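Local coordinates for Alpha/beta hydrolase fold protein (Ochrobactrum, PDB 4G8D) that probably hydrolyses ester bonds as an N-acylhomoserine lactone (AHL) lactonase of the alpha/beta hydrolase fold, at residues D58-G63 and D82-V87; P220-D225 and A246-F251. The protein carries 1 engineered substitution. One frame throughout, in Å; residues are numbered along the deposited sequence.

Contact 1: residues D58-G63 and D82-V87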
# COMPACT_ATOMS: atom_id res chain seq x y z
N ASP A 58 -7.37 -2.40 -7.82
CA ASP A 58 -6.19 -2.14 -8.62
C ASP A 58 -6.08 -0.65 -8.90
O ASP A 58 -7.05 -0.01 -9.33
CB ASP A 58 -6.25 -2.92 -9.94
CG ASP A 58 -6.16 -4.42 -9.74
OD1 ASP A 58 -5.66 -4.85 -8.67
OD2 ASP A 58 -6.59 -5.17 -10.63
N LEU A 59 -4.92 -0.08 -8.62
CA LEU A 59 -4.70 1.33 -8.94
C LEU A 59 -4.85 1.56 -10.45
O LEU A 59 -4.59 0.66 -11.25
CB LEU A 59 -3.29 1.76 -8.52
CG LEU A 59 -2.94 1.69 -7.04
CD1 LEU A 59 -1.47 2.03 -6.83
CD2 LEU A 59 -3.84 2.63 -6.22
N PRO A 60 -5.26 2.78 -10.84
CA PRO A 60 -5.21 3.12 -12.26
C PRO A 60 -3.84 2.74 -12.85
O PRO A 60 -2.80 2.90 -12.18
CB PRO A 60 -5.40 4.64 -12.26
CG PRO A 60 -6.25 4.89 -11.04
CD PRO A 60 -5.76 3.89 -10.01
N GLY A 61 -3.83 2.22 -14.08
CA GLY A 61 -2.60 1.79 -14.72
C GLY A 61 -2.03 0.46 -14.25
O GLY A 61 -0.96 0.06 -14.71
N HIS A 62 -2.74 -0.21 -13.35
CA HIS A 62 -2.26 -1.45 -12.74
C HIS A 62 -3.32 -2.54 -12.82
O HIS A 62 -4.53 -2.27 -12.86
CB HIS A 62 -1.93 -1.22 -11.26
CG HIS A 62 -0.74 -0.33 -11.02
ND1 HIS A 62 -0.78 1.03 -11.21
CD2 HIS A 62 0.50 -0.62 -10.57
CE1 HIS A 62 0.40 1.55 -10.90
NE2 HIS A 62 1.20 0.57 -10.51
N GLY A 63 -2.85 -3.78 -12.82
CA GLY A 63 -3.73 -4.93 -12.74
C GLY A 63 -4.83 -4.91 -13.78
O GLY A 63 -4.57 -4.72 -14.97
N ASP A 82 -6.51 10.13 -4.05
CA ASP A 82 -7.80 10.62 -4.55
C ASP A 82 -8.62 9.48 -5.17
O ASP A 82 -9.82 9.36 -4.90
CB ASP A 82 -7.61 11.73 -5.59
CG ASP A 82 -7.33 13.07 -4.97
OD1 ASP A 82 -7.84 13.32 -3.86
OD2 ASP A 82 -6.64 13.89 -5.62
N ALA A 83 -7.99 8.68 -6.01
CA ALA A 83 -8.70 7.57 -6.65
C ALA A 83 -9.26 6.57 -5.64
O ALA A 83 -10.41 6.14 -5.75
CB ALA A 83 -7.81 6.87 -7.66
N MET A 84 -8.45 6.18 -4.66
CA MET A 84 -8.92 5.23 -3.66
C MET A 84 -10.02 5.82 -2.79
O MET A 84 -10.92 5.11 -2.37
CB MET A 84 -7.75 4.72 -2.81
CG MET A 84 -6.71 3.90 -3.60
SD MET A 84 -7.39 2.42 -4.40
CE MET A 84 -7.68 3.01 -6.07
N THR A 85 -9.95 7.13 -2.52
CA THR A 85 -10.99 7.78 -1.75
C THR A 85 -12.30 7.77 -2.53
O THR A 85 -13.37 7.52 -1.98
CB THR A 85 -10.58 9.21 -1.38
OG1 THR A 85 -9.38 9.17 -0.59
CG2 THR A 85 -11.66 9.88 -0.56
N GLU A 86 -12.21 8.00 -3.84
CA GLU A 86 -13.40 7.94 -4.69
C GLU A 86 -13.96 6.52 -4.75
O GLU A 86 -15.18 6.33 -4.72
CB GLU A 86 -13.07 8.47 -6.10
CG GLU A 86 -14.26 8.42 -7.06
CD GLU A 86 -13.94 8.99 -8.43
OE1 GLU A 86 -12.86 9.58 -8.61
OE2 GLU A 86 -14.79 8.83 -9.33
N VAL A 87 -13.09 5.52 -4.81
CA VAL A 87 -13.54 4.14 -4.80
C VAL A 87 -14.32 3.84 -3.52
O VAL A 87 -15.42 3.28 -3.57
CB VAL A 87 -12.35 3.17 -4.95
CG1 VAL A 87 -12.75 1.74 -4.56
CG2 VAL A 87 -11.82 3.21 -6.38

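Contact 2: residues P220-D225 and A246-F251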
# COMPACT_ATOMS: atom_id res chain seq x y z
N PRO A 220 14.81 -5.43 1.54
CA PRO A 220 15.84 -4.99 0.59
C PRO A 220 15.65 -3.55 0.10
O PRO A 220 16.56 -3.02 -0.55
CB PRO A 220 15.68 -5.98 -0.57
CG PRO A 220 14.23 -6.31 -0.55
CD PRO A 220 13.81 -6.29 0.90
N PHE A 221 14.51 -2.93 0.41
CA PHE A 221 14.22 -1.58 -0.08
C PHE A 221 14.20 -0.53 1.01
O PHE A 221 14.46 0.64 0.74
CB PHE A 221 12.87 -1.55 -0.81
CG PHE A 221 12.84 -2.37 -2.05
CD1 PHE A 221 13.35 -1.87 -3.24
CD2 PHE A 221 12.30 -3.64 -2.04
CE1 PHE A 221 13.32 -2.63 -4.40
CE2 PHE A 221 12.28 -4.41 -3.19
CZ PHE A 221 12.78 -3.90 -4.38
N VAL A 222 13.85 -0.93 2.23
CA VAL A 222 13.56 0.02 3.29
C VAL A 222 14.61 -0.03 4.39
O VAL A 222 14.98 -1.11 4.84
CB VAL A 222 12.16 -0.26 3.89
CG1 VAL A 222 11.86 0.69 5.04
CG2 VAL A 222 11.10 -0.12 2.81
N GLU A 223 15.08 1.14 4.81
CA GLU A 223 16.01 1.24 5.92
C GLU A 223 15.26 1.13 7.25
O GLU A 223 14.62 2.09 7.69
CB GLU A 223 16.78 2.56 5.87
CG GLU A 223 17.72 2.71 4.67
CD GLU A 223 19.02 1.92 4.83
OE1 GLU A 223 19.15 1.16 5.80
OE2 GLU A 223 19.91 2.07 3.97
N LEU A 224 15.31 -0.04 7.88
CA LEU A 224 14.49 -0.28 9.06
C LEU A 224 14.90 0.57 10.26
O LEU A 224 14.07 0.92 11.10
CB LEU A 224 14.46 -1.76 9.43
CG LEU A 224 13.85 -2.66 8.36
CD1 LEU A 224 13.89 -4.10 8.85
CD2 LEU A 224 12.43 -2.24 8.05
N ASP A 225 16.19 0.89 10.36
CA ASP A 225 16.64 1.72 11.46
C ASP A 225 16.03 3.11 11.36
O ASP A 225 15.56 3.67 12.35
CB ASP A 225 18.17 1.82 11.48
CG ASP A 225 18.68 2.42 12.78
OD1 ASP A 225 18.25 1.97 13.86
OD2 ASP A 225 19.53 3.34 12.71
N ALA A 246 11.39 -12.67 6.35
CA ALA A 246 10.57 -11.97 5.40
C ALA A 246 11.32 -10.73 4.95
O ALA A 246 12.21 -10.23 5.64
CB ALA A 246 9.24 -11.60 6.03
N GLY A 247 10.95 -10.22 3.77
CA GLY A 247 11.57 -9.04 3.21
C GLY A 247 10.54 -7.96 2.94
O GLY A 247 9.91 -7.44 3.86
N HIS A 248 10.36 -7.62 1.67
CA HIS A 248 9.52 -6.49 1.30
C HIS A 248 8.02 -6.79 1.35
O HIS A 248 7.22 -5.88 1.35
CB HIS A 248 9.89 -6.01 -0.10
CG HIS A 248 9.32 -4.67 -0.46
ND1 HIS A 248 9.46 -3.56 0.35
CD2 HIS A 248 8.63 -4.27 -1.55
CE1 HIS A 248 8.88 -2.52 -0.24
NE2 HIS A 248 8.38 -2.93 -1.39
N ALA A 249 7.66 -8.07 1.40
CA ALA A 249 6.26 -8.46 1.25
C ALA A 249 5.85 -9.50 2.29
O ALA A 249 5.44 -10.62 1.93
CB ALA A 249 6.00 -8.98 -0.15
N PRO A 250 5.94 -9.16 3.58
CA PRO A 250 5.68 -10.18 4.60
C PRO A 250 4.27 -10.76 4.56
O PRO A 250 4.06 -11.88 5.03
CB PRO A 250 5.93 -9.43 5.92
CG PRO A 250 5.80 -7.95 5.57
CD PRO A 250 6.36 -7.87 4.17
N PHE A 251 3.30 -10.02 4.01
CA PHE A 251 1.93 -10.52 3.89
C PHE A 251 1.83 -11.79 3.02
O PHE A 251 0.88 -12.55 3.16
CB PHE A 251 1.01 -9.42 3.35
CG PHE A 251 1.42 -8.91 2.00
CD1 PHE A 251 0.99 -9.54 0.85
CD2 PHE A 251 2.28 -7.83 1.89
CE1 PHE A 251 1.41 -9.11 -0.40
CE2 PHE A 251 2.71 -7.39 0.64
CZ PHE A 251 2.27 -8.03 -0.50

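Contact 1: residues D58-G63 and D82-V87
Met84 of helix 77-90 reaches across to Leu59, and with Pro60 these are the residues most buried by the contact. The two side chains cross at about a right angle, one methyl branch of the leucine doing the touching: Leu59 CD2 lies 3.9 Å from Met84 CE and 4.0 Å from Met84 SD. Met84 is bent at both its second and third torsions (chi2 -59°, chi3 97°), which folds the thioether over this branch instead of letting the chain run out straight; even Met84 CG comes within 4.1 Å of Leu59 CD2. The same methyl end, Met84 CE, passes more loosely by the proline ring, 4.5 Å from Pro60 CD. The preceding residue of the helix supplies a second patch, where Ala83 CB meets Pro60 CG at 4.2 Å. The side chains meet through apolar atoms alone. Leu59 and Pro60 begin a type II beta turn ending at His62, closed by a bond from His62 N to Leu59 O. His62 ND1 gives a further bond to Pro60 O (2.9 Å), in the plane of the imidazole but 40° above that of the carbonyl. This buried joint fastens the loop that follows strand 52-57 to helix 77-90; helix 103-114 borders it through Ile107 on Leu59 and Met111 on Met84, while Tyr80, earlier on helix 77-90, also touches Leu59 and Pro60.

Contact 2: residues P220-D225 and A246-F251
Phe221 and His248 form the aromatic core of a contact between two loops at the C-terminal ends of the last strands of the alpha/beta hydrolase fold. The pair is edge-to-face: the edge of the phenylalanine is directed at one face of the imidazole, with centroids 4.7 Å apart and planes inclined at 54°, well short of perpendicular. Phe221 CD2 makes the closest approach, 3.5 Å from His248 CG, and stands toward the rim of the imidazole instead of over its middle. His248 reaches this place with CG anti to its own backbone N (chi1 -167°), while Phe221 CE2 follows CD2 along the same face, 4.0 Å from His248 CD2.

Polar links run through residues beyond the two segments. His248 ND1 is hydrogen-bonded to Glu219 OE2, whereas the other oxygen, Glu219 OE1, accepts from the backbone N atoms of Phe221 and Val222; two backbone N-H groups of the loop thus grip one oxygen of the carboxylate while the histidine takes the other. A histidine after the last strand, paired with an acid, is consistent with the histidine-acid half of the catalytic triad in this family. Trp101 adds a bond from NE1 to His248 O.

Van der Waals packing adds to the ring pair. Pro220 crosses the histidine side chain at about a right angle, its CD 4.1 Å from His248 CB and 3.8 Å from the backbone atom His248 N. At the edge of the imidazole, Val222 CG2 lies near the ring plane, 4.5 Å from His248 CE1.

Overall arrangement
Following the chain from the N terminus, contact 1 comes first: it closes the excursion from the end of strand 52-57, past helix 71-74, back onto helix 77-90. The chain then passes through strands 97-101 and 120-124 and a run of helices before strand 211-216 leads to contact 2, which brings together the loops on either side of strand 241-243. The two closures are in series and neither nest nor cross. The centres of contact 1 and contact 2 are about 24 Å apart, on opposite sides of the centre of the chain. Contact 1 thus ties together an early part of the fold, and contact 2 the far end of the sheet, around edge strand 241-243 and its neighbour 211-216.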